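Local structure of penicillin-binding protein A (Mycobacterium tuberculosis, 3UN7) at residues S20-Q25 and F43-V48; D76-G81 and G103-T108; P111-A116 and R451-A456; A116-M121 and A145-P150; T264-L269 and A301-T306. The protein probably cross-links the peptide stems of cell-wall peptidoglycan as a penicillin-binding D,D-transpeptidase and takes part in regulating cell length. All coordinates share one frame; numbering follows the deposited sequence.

Contact 1: residues S20-Q25 and F43-V48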
# COMPACT_ATOMS: atom_id res chain seq x y z
N SER A 20 29.91 16.65 9.98
CA SER A 20 30.97 16.69 10.99
C SER A 20 30.66 15.81 12.22
O SER A 20 31.57 15.38 12.94
CB SER A 20 31.10 18.14 11.47
OG SER A 20 29.81 18.71 11.66
N ARG A 21 29.37 15.58 12.45
CA ARG A 21 28.85 14.88 13.63
C ARG A 21 28.13 13.59 13.24
O ARG A 21 27.62 13.47 12.12
CB ARG A 21 27.90 15.80 14.41
CG ARG A 21 28.56 17.04 15.00
CD ARG A 21 27.51 17.98 15.60
NE ARG A 21 27.29 19.17 14.78
CZ ARG A 21 26.33 19.30 13.86
NH1 ARG A 21 25.47 18.32 13.62
NH2 ARG A 21 26.24 20.44 13.18
N GLN A 22 28.11 12.63 14.16
CA GLN A 22 27.55 11.31 13.88
C GLN A 22 26.03 11.30 13.84
O GLN A 22 25.37 11.38 14.88
CB GLN A 22 28.07 10.23 14.84
CG GLN A 22 27.62 8.82 14.40
CD GLN A 22 28.33 7.69 15.13
OE1 GLN A 22 28.70 7.82 16.30
NE2 GLN A 22 28.53 6.58 14.43
N ARG A 23 25.49 11.20 12.64
CA ARG A 23 24.04 11.11 12.42
C ARG A 23 23.54 9.81 13.02
O ARG A 23 24.25 8.80 13.02
CB ARG A 23 23.76 11.15 10.92
CG ARG A 23 22.29 11.13 10.53
CD ARG A 23 22.18 11.41 9.04
NE ARG A 23 20.80 11.47 8.58
CZ ARG A 23 20.03 12.54 8.64
NH1 ARG A 23 20.49 13.67 9.18
NH2 ARG A 23 18.78 12.47 8.18
N GLY A 24 22.32 9.83 13.55
CA GLY A 24 21.77 8.66 14.21
C GLY A 24 21.24 7.64 13.23
O GLY A 24 21.30 7.84 12.01
N GLN A 25 20.71 6.55 13.78
CA GLN A 25 20.33 5.36 13.00
C GLN A 25 18.83 5.29 12.72
O GLN A 25 18.02 5.74 13.54
CB GLN A 25 20.70 4.08 13.76
CG GLN A 25 22.13 4.02 14.26
CD GLN A 25 22.36 2.88 15.24
OE1 GLN A 25 21.44 2.42 15.92
NE2 GLN A 25 23.60 2.42 15.31
N PHE A 43 33.98 15.86 4.69
CA PHE A 43 32.77 15.58 5.44
C PHE A 43 33.01 14.20 6.05
O PHE A 43 33.09 13.20 5.35
CB PHE A 43 31.58 15.56 4.49
CG PHE A 43 31.44 16.81 3.68
CD1 PHE A 43 31.91 16.86 2.37
CD2 PHE A 43 30.83 17.94 4.22
CE1 PHE A 43 31.77 18.03 1.60
CE2 PHE A 43 30.68 19.11 3.47
CZ PHE A 43 31.16 19.16 2.15
N ARG A 44 33.14 14.17 7.37
CA ARG A 44 33.68 13.00 8.05
C ARG A 44 32.76 11.78 7.99
O ARG A 44 33.22 10.65 7.79
CB ARG A 44 33.91 13.35 9.51
CG ARG A 44 34.24 12.16 10.37
CD ARG A 44 35.74 12.07 10.57
NE ARG A 44 36.05 10.91 11.38
CZ ARG A 44 35.82 10.84 12.69
NH1 ARG A 44 36.14 9.73 13.34
NH2 ARG A 44 35.27 11.85 13.35
N PHE A 45 31.47 12.00 8.21
CA PHE A 45 30.56 10.89 8.36
C PHE A 45 29.93 10.45 7.04
O PHE A 45 29.30 11.24 6.32
CB PHE A 45 29.55 11.17 9.50
CG PHE A 45 30.14 10.96 10.86
CD1 PHE A 45 30.71 12.01 11.57
CD2 PHE A 45 30.20 9.68 11.41
CE1 PHE A 45 31.29 11.80 12.82
CE2 PHE A 45 30.79 9.46 12.65
CZ PHE A 45 31.34 10.52 13.35
N LEU A 46 30.15 9.19 6.69
CA LEU A 46 29.53 8.66 5.48
C LEU A 46 28.27 7.87 5.82
O LEU A 46 28.30 7.02 6.69
CB LEU A 46 30.51 7.80 4.67
CG LEU A 46 29.91 7.07 3.45
CD1 LEU A 46 29.71 8.05 2.30
CD2 LEU A 46 30.83 5.92 3.03
N ARG A 47 27.18 8.16 5.11
CA ARG A 47 25.91 7.48 5.34
C ARG A 47 25.93 6.15 4.61
O ARG A 47 26.31 6.10 3.43
CB ARG A 47 24.73 8.32 4.83
CG ARG A 47 23.37 7.96 5.39
CD ARG A 47 23.34 8.16 6.90
NE ARG A 47 22.01 8.05 7.49
CZ ARG A 47 21.79 7.89 8.79
NH1 ARG A 47 22.81 7.79 9.64
NH2 ARG A 47 20.53 7.84 9.26
N VAL A 48 25.51 5.09 5.30
CA VAL A 48 25.53 3.73 4.76
C VAL A 48 24.14 3.08 4.85
O VAL A 48 23.47 3.21 5.87
CB VAL A 48 26.59 2.85 5.47
CG1 VAL A 48 26.63 1.43 4.89
CG2 VAL A 48 27.98 3.49 5.33

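Contact 2: residues D76-G81 and G103-T108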
# COMPACT_ATOMS: atom_id res chain seq x y z
N ASP A 76 14.90 14.22 10.12
CA ASP A 76 16.17 14.94 10.11
C ASP A 76 16.62 15.56 11.46
O ASP A 76 17.77 15.36 11.85
CB ASP A 76 16.19 16.00 9.00
CG ASP A 76 17.60 16.31 8.51
OD1 ASP A 76 18.51 15.47 8.67
OD2 ASP A 76 17.79 17.42 7.98
N PRO A 77 15.73 16.31 12.16
CA PRO A 77 16.15 16.93 13.42
C PRO A 77 16.56 15.93 14.50
O PRO A 77 17.48 16.19 15.28
CB PRO A 77 14.92 17.72 13.86
CG PRO A 77 14.11 17.92 12.61
CD PRO A 77 14.32 16.64 11.86
N ILE A 78 15.88 14.79 14.56
CA ILE A 78 16.26 13.72 15.49
C ILE A 78 17.59 13.10 15.04
O ILE A 78 18.54 12.96 15.84
CB ILE A 78 15.13 12.66 15.64
CG1 ILE A 78 13.95 13.26 16.45
CG2 ILE A 78 15.64 11.35 16.27
CD1 ILE A 78 14.19 13.35 17.97
N LEU A 79 17.67 12.76 13.76
CA LEU A 79 18.83 12.05 13.25
C LEU A 79 20.09 12.89 13.29
O LEU A 79 21.17 12.37 13.59
CB LEU A 79 18.58 11.50 11.83
CG LEU A 79 17.48 10.44 11.81
CD1 LEU A 79 16.99 10.21 10.39
CD2 LEU A 79 18.02 9.14 12.40
N ASN A 80 19.97 14.19 13.00
CA ASN A 80 21.12 15.08 13.08
C ASN A 80 21.35 15.70 14.47
O ASN A 80 22.35 16.38 14.69
CB ASN A 80 21.12 16.14 11.96
CG ASN A 80 20.07 17.22 12.14
OD1 ASN A 80 19.69 17.55 13.26
ND2 ASN A 80 19.60 17.80 11.02
N GLY A 81 20.45 15.42 15.40
CA GLY A 81 20.61 15.84 16.80
C GLY A 81 20.24 17.28 17.12
O GLY A 81 20.52 17.76 18.22
N GLY A 103 20.03 11.28 17.39
CA GLY A 103 19.15 10.30 17.99
C GLY A 103 18.78 9.22 16.99
O GLY A 103 19.21 9.27 15.84
N ASN A 104 17.98 8.26 17.43
CA ASN A 104 17.60 7.10 16.62
C ASN A 104 16.12 7.08 16.30
O ASN A 104 15.29 7.50 17.12
CB ASN A 104 17.93 5.80 17.35
CG ASN A 104 19.32 5.28 17.03
OD1 ASN A 104 20.23 6.04 16.66
ND2 ASN A 104 19.50 3.95 17.17
N VAL A 105 15.80 6.55 15.13
CA VAL A 105 14.43 6.38 14.69
C VAL A 105 14.15 4.89 14.55
O VAL A 105 14.74 4.22 13.71
CB VAL A 105 14.19 7.05 13.32
CG1 VAL A 105 12.78 6.71 12.77
CG2 VAL A 105 14.43 8.55 13.42
N ASP A 106 13.24 4.40 15.37
CA ASP A 106 12.83 3.01 15.38
C ASP A 106 11.53 2.85 14.59
O ASP A 106 10.47 3.22 15.08
CB ASP A 106 12.64 2.56 16.82
CG ASP A 106 13.97 2.36 17.56
OD1 ASP A 106 15.05 2.61 16.96
OD2 ASP A 106 13.92 1.95 18.74
N THR A 107 11.62 2.34 13.37
CA THR A 107 10.43 2.17 12.52
C THR A 107 9.58 0.97 12.93
O THR A 107 9.99 0.14 13.74
CB THR A 107 10.78 2.05 11.00
OG1 THR A 107 11.36 0.77 10.75
CG2 THR A 107 11.77 3.13 10.59
N THR A 108 8.39 0.89 12.37
CA THR A 108 7.47 -0.20 12.62
C THR A 108 7.70 -1.37 11.67
O THR A 108 6.99 -2.37 11.74
CB THR A 108 6.01 0.25 12.40
OG1 THR A 108 5.91 0.90 11.12
CG2 THR A 108 5.58 1.20 13.48

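Contact 3: residues P111-A116 and R451-A456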
# COMPACT_ATOMS: atom_id res chain seq x y z
N PRO A 111 11.48 -6.55 9.25
CA PRO A 111 12.44 -6.88 8.20
C PRO A 111 12.10 -8.17 7.46
O PRO A 111 12.24 -8.22 6.24
CB PRO A 111 13.75 -7.03 8.98
CG PRO A 111 13.60 -6.08 10.10
CD PRO A 111 12.18 -6.33 10.54
N ARG A 112 11.62 -9.18 8.18
CA ARG A 112 11.17 -10.45 7.58
C ARG A 112 10.06 -10.21 6.57
O ARG A 112 10.07 -10.78 5.48
CB ARG A 112 10.67 -11.43 8.65
CG ARG A 112 11.72 -11.82 9.67
CD ARG A 112 11.21 -12.90 10.61
NE ARG A 112 11.67 -14.23 10.21
CZ ARG A 112 12.38 -15.06 10.98
NH1 ARG A 112 12.70 -14.72 12.22
NH2 ARG A 112 12.75 -16.25 10.50
N ILE A 113 9.12 -9.34 6.92
CA ILE A 113 8.00 -9.06 6.04
C ILE A 113 8.46 -8.22 4.84
O ILE A 113 8.18 -8.56 3.70
CB ILE A 113 6.82 -8.39 6.79
CG1 ILE A 113 6.44 -9.25 8.01
CG2 ILE A 113 5.58 -8.22 5.87
CD1 ILE A 113 5.34 -8.63 8.88
N GLN A 114 9.20 -7.14 5.10
CA GLN A 114 9.75 -6.30 4.03
C GLN A 114 10.56 -7.13 3.01
O GLN A 114 10.37 -6.98 1.80
CB GLN A 114 10.64 -5.20 4.64
CG GLN A 114 11.19 -4.22 3.62
CD GLN A 114 10.27 -3.03 3.40
OE1 GLN A 114 9.23 -2.93 4.03
NE2 GLN A 114 10.68 -2.11 2.53
N GLN A 115 11.45 -7.98 3.53
CA GLN A 115 12.29 -8.84 2.71
C GLN A 115 11.47 -9.83 1.88
O GLN A 115 11.74 -10.00 0.70
CB GLN A 115 13.35 -9.58 3.55
CG GLN A 115 14.49 -10.23 2.73
CD GLN A 115 15.39 -9.20 2.07
OE1 GLN A 115 15.87 -8.28 2.74
NE2 GLN A 115 15.62 -9.33 0.76
N ALA A 116 10.44 -10.43 2.49
CA ALA A 116 9.55 -11.33 1.74
C ALA A 116 8.80 -10.62 0.62
O ALA A 116 8.68 -11.14 -0.47
CB ALA A 116 8.57 -12.02 2.68
N ARG A 451 0.34 -13.71 -0.42
CA ARG A 451 0.39 -14.84 0.48
C ARG A 451 1.78 -15.06 1.08
O ARG A 451 1.87 -15.40 2.25
CB ARG A 451 -0.15 -16.12 -0.18
CG ARG A 451 -1.59 -15.98 -0.62
CD ARG A 451 -2.21 -17.33 -1.00
NE ARG A 451 -3.53 -17.09 -1.54
CZ ARG A 451 -3.81 -17.09 -2.84
NH1 ARG A 451 -2.87 -17.39 -3.73
NH2 ARG A 451 -5.05 -16.82 -3.24
N ALA A 452 2.84 -14.84 0.29
CA ALA A 452 4.22 -14.93 0.84
C ALA A 452 4.45 -13.87 1.92
O ALA A 452 5.21 -14.08 2.87
CB ALA A 452 5.26 -14.76 -0.27
N VAL A 453 3.82 -12.71 1.73
CA VAL A 453 3.95 -11.60 2.68
C VAL A 453 3.20 -11.92 3.97
O VAL A 453 3.74 -11.73 5.07
CB VAL A 453 3.49 -10.26 2.05
CG1 VAL A 453 3.43 -9.17 3.08
CG2 VAL A 453 4.44 -9.86 0.94
N ILE A 454 1.98 -12.43 3.83
CA ILE A 454 1.18 -12.90 4.96
C ILE A 454 1.90 -14.03 5.72
O ILE A 454 1.95 -14.01 6.95
CB ILE A 454 -0.23 -13.35 4.51
CG1 ILE A 454 -1.02 -12.14 4.02
CG2 ILE A 454 -0.96 -14.06 5.67
CD1 ILE A 454 -2.29 -12.45 3.20
N GLU A 455 2.46 -14.98 4.98
CA GLU A 455 3.17 -16.10 5.59
C GLU A 455 4.31 -15.57 6.46
O GLU A 455 4.47 -16.00 7.60
CB GLU A 455 3.71 -17.06 4.53
CG GLU A 455 4.38 -18.33 5.10
CD GLU A 455 4.59 -19.41 4.05
OE1 GLU A 455 3.93 -19.34 2.97
OE2 GLU A 455 5.40 -20.33 4.30
N ALA A 456 5.08 -14.63 5.92
CA ALA A 456 6.21 -14.02 6.63
C ALA A 456 5.73 -13.32 7.90
O ALA A 456 6.35 -13.46 8.97
CB ALA A 456 6.95 -13.06 5.73

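Contact 4: residues A116-M121 and A145-P150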
# COMPACT_ATOMS: atom_id res chain seq x y z
N ALA A 116 10.44 -10.43 2.49
CA ALA A 116 9.55 -11.33 1.74
C ALA A 116 8.80 -10.62 0.62
O ALA A 116 8.68 -11.14 -0.47
CB ALA A 116 8.57 -12.02 2.68
N GLY A 117 8.31 -9.41 0.89
CA GLY A 117 7.60 -8.65 -0.14
C GLY A 117 8.54 -8.32 -1.28
O GLY A 117 8.22 -8.53 -2.45
N TRP A 118 9.71 -7.78 -0.92
CA TRP A 118 10.75 -7.47 -1.89
C TRP A 118 11.11 -8.70 -2.71
O TRP A 118 11.08 -8.64 -3.94
CB TRP A 118 12.03 -6.93 -1.21
CG TRP A 118 13.16 -6.74 -2.20
CD1 TRP A 118 14.25 -7.55 -2.37
CD2 TRP A 118 13.29 -5.68 -3.17
NE1 TRP A 118 15.06 -7.05 -3.37
CE2 TRP A 118 14.49 -5.90 -3.87
CE3 TRP A 118 12.51 -4.57 -3.50
CZ2 TRP A 118 14.93 -5.06 -4.89
CZ3 TRP A 118 12.95 -3.72 -4.52
CH2 TRP A 118 14.14 -3.97 -5.20
N ASP A 119 11.46 -9.80 -2.03
CA ASP A 119 11.89 -11.01 -2.74
C ASP A 119 10.80 -11.49 -3.68
O ASP A 119 11.07 -11.84 -4.83
CB ASP A 119 12.25 -12.14 -1.77
CG ASP A 119 13.53 -11.89 -0.99
OD1 ASP A 119 14.31 -10.99 -1.37
OD2 ASP A 119 13.76 -12.63 0.00
N ALA A 120 9.56 -11.51 -3.19
CA ALA A 120 8.43 -11.96 -4.01
C ALA A 120 8.22 -11.07 -5.24
O ALA A 120 7.96 -11.57 -6.33
CB ALA A 120 7.16 -12.03 -3.19
N MET A 121 8.37 -9.76 -5.07
CA MET A 121 8.28 -8.82 -6.18
C MET A 121 9.42 -9.02 -7.19
O MET A 121 9.22 -8.87 -8.40
CB MET A 121 8.26 -7.37 -5.68
CG MET A 121 6.93 -6.93 -5.04
SD MET A 121 5.53 -6.93 -6.20
CE MET A 121 5.85 -5.41 -7.08
N ALA A 145 5.42 -3.32 6.29
CA ALA A 145 6.22 -3.35 5.09
C ALA A 145 5.74 -2.26 4.17
O ALA A 145 4.54 -1.97 4.10
CB ALA A 145 6.14 -4.73 4.39
N LEU A 146 6.70 -1.66 3.49
CA LEU A 146 6.46 -0.64 2.50
C LEU A 146 7.47 -0.91 1.40
O LEU A 146 8.63 -0.51 1.50
CB LEU A 146 6.68 0.74 3.13
CG LEU A 146 6.04 1.96 2.46
CD1 LEU A 146 4.51 1.89 2.57
CD2 LEU A 146 6.57 3.25 3.13
N VAL A 147 7.04 -1.65 0.39
CA VAL A 147 7.91 -2.12 -0.69
C VAL A 147 7.55 -1.44 -2.00
O VAL A 147 6.38 -1.32 -2.33
CB VAL A 147 7.86 -3.65 -0.84
CG1 VAL A 147 8.72 -4.11 -2.02
CG2 VAL A 147 8.35 -4.34 0.44
N SER A 148 8.56 -0.98 -2.73
CA SER A 148 8.35 -0.41 -4.06
C SER A 148 9.37 -1.04 -5.01
O SER A 148 10.50 -1.35 -4.60
CB SER A 148 8.48 1.12 -4.02
OG SER A 148 8.02 1.70 -5.24
N SER A 149 8.96 -1.27 -6.25
CA SER A 149 9.81 -1.96 -7.22
C SER A 149 9.55 -1.36 -8.62
O SER A 149 8.40 -1.11 -8.97
CB SER A 149 9.52 -3.47 -7.19
OG SER A 149 10.37 -4.21 -8.04
N PRO A 150 10.62 -1.08 -9.40
CA PRO A 150 12.04 -1.22 -9.07
C PRO A 150 12.41 -0.21 -7.98
O PRO A 150 11.65 0.71 -7.72
CB PRO A 150 12.74 -0.85 -10.39
CG PRO A 150 11.76 0.04 -11.11
CD PRO A 150 10.41 -0.53 -10.76

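Contact 5: residues T264-L269 and A301-T306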
# COMPACT_ATOMS: atom_id res chain seq x y z
N THR A 264 -27.15 1.50 -6.37
CA THR A 264 -26.79 2.06 -5.07
C THR A 264 -26.67 3.58 -5.14
O THR A 264 -27.08 4.29 -4.21
CB THR A 264 -25.51 1.37 -4.52
OG1 THR A 264 -25.74 -0.05 -4.45
CG2 THR A 264 -25.17 1.88 -3.13
N GLY A 265 -26.10 4.08 -6.24
CA GLY A 265 -26.07 5.51 -6.53
C GLY A 265 -24.74 6.19 -6.24
O GLY A 265 -23.98 5.75 -5.38
N ALA A 266 -24.49 7.29 -6.96
CA ALA A 266 -23.24 8.03 -6.86
C ALA A 266 -23.00 8.64 -5.49
O ALA A 266 -21.86 8.64 -5.03
CB ALA A 266 -23.16 9.10 -7.94
N ASP A 267 -24.04 9.17 -4.85
CA ASP A 267 -23.91 9.76 -3.50
C ASP A 267 -23.44 8.73 -2.48
O ASP A 267 -22.52 8.99 -1.70
CB ASP A 267 -25.23 10.37 -3.02
CG ASP A 267 -25.60 11.66 -3.76
OD1 ASP A 267 -24.72 12.33 -4.34
OD2 ASP A 267 -26.81 12.00 -3.75
N ALA A 268 -24.08 7.56 -2.48
CA ALA A 268 -23.74 6.48 -1.56
C ALA A 268 -22.33 5.94 -1.79
O ALA A 268 -21.62 5.61 -0.84
CB ALA A 268 -24.77 5.35 -1.64
N LEU A 269 -21.90 5.87 -3.05
CA LEU A 269 -20.56 5.37 -3.37
C LEU A 269 -19.48 6.35 -2.92
O LEU A 269 -18.49 5.96 -2.30
CB LEU A 269 -20.45 5.01 -4.87
CG LEU A 269 -19.31 4.09 -5.35
CD1 LEU A 269 -19.14 2.81 -4.50
CD2 LEU A 269 -19.54 3.73 -6.80
N ALA A 301 -22.84 6.69 -16.71
CA ALA A 301 -21.83 5.89 -17.41
C ALA A 301 -20.55 5.82 -16.58
O ALA A 301 -19.97 4.74 -16.38
CB ALA A 301 -21.54 6.45 -18.79
N ALA A 302 -20.13 6.99 -16.08
CA ALA A 302 -19.00 7.09 -15.17
C ALA A 302 -19.24 6.29 -13.89
O ALA A 302 -18.35 5.57 -13.44
CB ALA A 302 -18.69 8.56 -14.85
N LEU A 303 -20.45 6.40 -13.33
CA LEU A 303 -20.80 5.62 -12.13
C LEU A 303 -20.67 4.13 -12.37
O LEU A 303 -20.11 3.39 -11.54
CB LEU A 303 -22.22 5.96 -11.63
CG LEU A 303 -22.77 5.13 -10.46
CD1 LEU A 303 -21.87 5.21 -9.22
CD2 LEU A 303 -24.16 5.60 -10.11
N GLY A 304 -21.17 3.66 -13.52
CA GLY A 304 -21.01 2.26 -13.89
C GLY A 304 -19.55 1.83 -13.82
O GLY A 304 -19.23 0.80 -13.22
N MET A 305 -18.67 2.62 -14.44
CA MET A 305 -17.24 2.33 -14.51
C MET A 305 -16.56 2.48 -13.14
O MET A 305 -15.65 1.71 -12.81
CB MET A 305 -16.56 3.24 -15.54
CG MET A 305 -16.84 2.89 -17.01
SD MET A 305 -15.93 3.98 -18.17
CE MET A 305 -14.23 3.68 -17.63
N THR A 306 -17.01 3.45 -12.35
CA THR A 306 -16.50 3.68 -11.00
C THR A 306 -16.75 2.49 -10.08
O THR A 306 -15.91 2.17 -9.22
CB THR A 306 -17.11 4.97 -10.37
OG1 THR A 306 -16.68 6.11 -11.13
CG2 THR A 306 -16.67 5.15 -8.90

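Contact 1: residues S20-Q25 and F43-V48
The ring of Phe45 lies flat beneath the backbone of Arg21 and Gln22, a planar side chain matching the peptide above it. Gln22 CA stands 3.7 Å above the ring plane over its centre, and Gln22 CB makes a CH-pi contact, 3.9 Å from the centroid of the Phe45 ring and 25° off the normal. Ser20 O comes to the same ring at its edge, in plane, 3.6 Å from Phe45 CE1, where the weakly positive ring hydrogens suit a carbonyl oxygen.

Two arginines cross at about a right angle further along. Arg23 CD sits over the centre of the Arg47 guanidinium, and the two guanidinium planes are 80° apart. Arg47, long enough to span from strand to loop and bent at chi2 (62°), grips Gly24 O end-on, through NH1 at 2.8 Å and NH2 at 2.9 Å, with the oxygen close to the guanidinium plane.

Arg23 NE and Arg47 NH2 approach to 3.7 Å, yet Glu72 forms salt bridges with both side chains and Asp76 with Arg23. The loop before strand 26-28 is thereby held to strand 45-48, at the border of the N-terminal mixed sheet. The chemistry implies a buried arginine pair whose charge these acids probably offset.

Contact 2: residues D76-G81 and G103-T108
Ile78 and Leu79, on the short helix 76-79, meet Gly103 and Val105 where strand 104-107 begins. The helix packs on the start of this strand in the mixed alpha/beta N-terminal region, where strand 104-107 belongs to the six-stranded sheet, between strands 26-28 and 339-343.

The tight part lies at Gly103. Its CA comes within 5.1 Å of the CA of Leu79, and Ile78 CG2 is 3.9 Å from Gly103 C. Gly103, with no side chain, lets the Ile78 methyl lie directly against its backbone. Ile78 directs CG2 into this position because the methyl is anti to the backbone N, with CG1 beside it (chi1 -72°). Leu79 reaches the strand with one branch. Its CD2 covers Gly103 O at 3.6 Å, a buried carbonyl oxygen that finds no hydrogen-bond partner in the model, and packs on Val105 CG2 at 3.8 Å, the leucine and valine side chains crossing at about a right angle. Beta-branched Val105 suits an extended strand and offers a compact methyl to the leucine, while its other neighbours include Val339 and Leu342 of the adjoining strand.

The helix's other side is looser. Asp76 and Asn80 turn away from the strand and are partly exposed; Asp76 pairs with Arg23, and Asn80 OD1 with Ser82. At the far end of the strand, Asp106 is also partly exposed and forms a salt bridge with Lys343. Gly81, with positive phi, lets the chain leave the helix. Ile78 O accepts from two amides on opposite faces of its carbonyl plane: Gly81 N, and Gly103 N at 2.7 Å with an N-H...O angle of 150°.

Contact 3: residues P111-A116 and R451-A456
Ala116 and Ala456 meet methyl to methyl, with their CB atoms 3.6 Å apart, and this small pair sets the spacing of the two helices. Each methyl also settles into a shallow hollow of the helix opposite: Ala116 CB sits 3.9 Å from the carbonyl O of Ala452, one turn before Ala456, and Ala456 CB sits 3.9 Å from the carbonyl O of Arg112, one turn before Ala116. Alanine suits both positions, since its single methyl is bulky enough to fill such a dip while letting the backbones come close; the axes of the short segments approach to 8.5 Å.

Larger bumps fill the side of the interface nearer the sheet. Ile113 CG2 presses on Val453 CG1 at 3.6 Å, the two branched side chains crossing at about a right angle, and Ile113 CG1 leans toward the backbone of Ala456, 4.1 Å from its C atom. In both residues the touching methyl is the one anti to the backbone N (Val453 chi1 171°), which carries it across the gap.

The helices run nearly antiparallel, at 165°. Helix 111-123 leads from the N-terminal region into the transpeptidase fold, and helix 446-458 lies near the C-terminus of the chain. They sit side by side on one face of the five-stranded antiparallel sheet, an arrangement familiar from the penicillin-recognising fold shared with serine beta-lactamases. Beneath them, Ile113 rests on Leu144 and Ala145 of strand 143-149, while Ile454 rests on Ala416 and Ala418 of strand 411-418. Arg112 meets Ala456 mainly through its carbonyl, its long chain lying at the exposed rim.

Contact 4: residues A116-M121 and A145-P150
Helix 116-121 runs along strand 145-149 in nearly the same direction, their axes 23° apart and 8.3 Å at closest approach, with Trp118 CA opposite Val147 CA. Val147 points at the helix and lodges both methyls against its backbone: CG1 is 3.9 Å from Trp118 CA, and CG2 is 3.9 Å from Trp118 N. Gly117, lacking a side chain, leaves room for the valine methyls.

Trp118 swings its indole alongside the strand, CG being anti to the backbone N (chi1 175°). It presents the edge of its six-membered ring, with CZ3 3.4 Å from Ser148 O, which lies in the ring plane. Val147 CG1 meets the same edge, 4.1 Å from Trp118 CE3.

The helix is layered here on a face of the central antiparallel sheet, over its outermost strand 143-149, as in the penicillin-recognising fold. Tryptophan suits its place because the broad ring reaches from the helix to the Ser148 carbonyl and also touches Glu53 and Val54 of helix 52-59. Further on, Met121 folds at chi2 and chi3, and this bent, flexible chain lays CE 4.2 Å from CB of the small Ser149. The hydroxyl of that serine turns to other partners, Cys129 O and Gln122 NE2.

Contact 5: residues T264-L269 and A301-T306
Leu303 and Leu269 make the apolar heart of this contact. Leu303 CD1 touches Leu269 CD2 at 3.7 Å, the two side chains meeting at a slant, and Leu269 CD2 also lies 3.8 Å from Thr306 CG2, with leucine and threonine sliding past each other in opposite directions. Ala266 CB, 4.2 Å from Leu303 CD2, is small enough to let the leucine close in. In Thr306, CG2 is anti to the backbone N, which directs the methyl to Leu269 and leaves the hydroxyl near Ala302 O, one turn back along its own helix. Threonine therefore suits a site that needs an apolar methyl toward its neighbour and a polar group toward its helix.

Contacts with backbone atoms form the second group. Leu303 CD2 packs over the start of helix 266-275, 3.6 Å from Ala266 N and 4.0 Å from Gly265 C. Gly265 is the N-cap residue; at phi 101°, psi 154° there is no room for a side chain beside the Thr264 carbonyl, a conformation suited to glycine.

Leu269 further rests on Ile198 and Thr199 of helix 196-205. The arrangement is a small hydrophobic helix-helix packing, in which a helix start is covered by helix 300-306 in the helical part of the transpeptidase domain.

In the fold
Contacts 1 and 2 lie 13 Å apart, centre to centre, in the N-terminal domain and reach the same mixed sheet; Arg23 with Asp76 and Gln25 with Asn104 tie them together. Strand 104-107 of contact 2 leads to helix 111-123, which contacts 3 and 4 share, meeting at Ala116 with centres 9 Å apart. That helix faces both helix 446-458 and strand 143-149, and so connects the N-terminal sheet with the transpeptidase sheet. Contact 4, from the shared Ala116 onward, and contact 5 lie within the span of chain that contact 3 closes. Contact 5 stands apart, about 53 Å from contact 1 between centres, on the opposite side of the chain's centre.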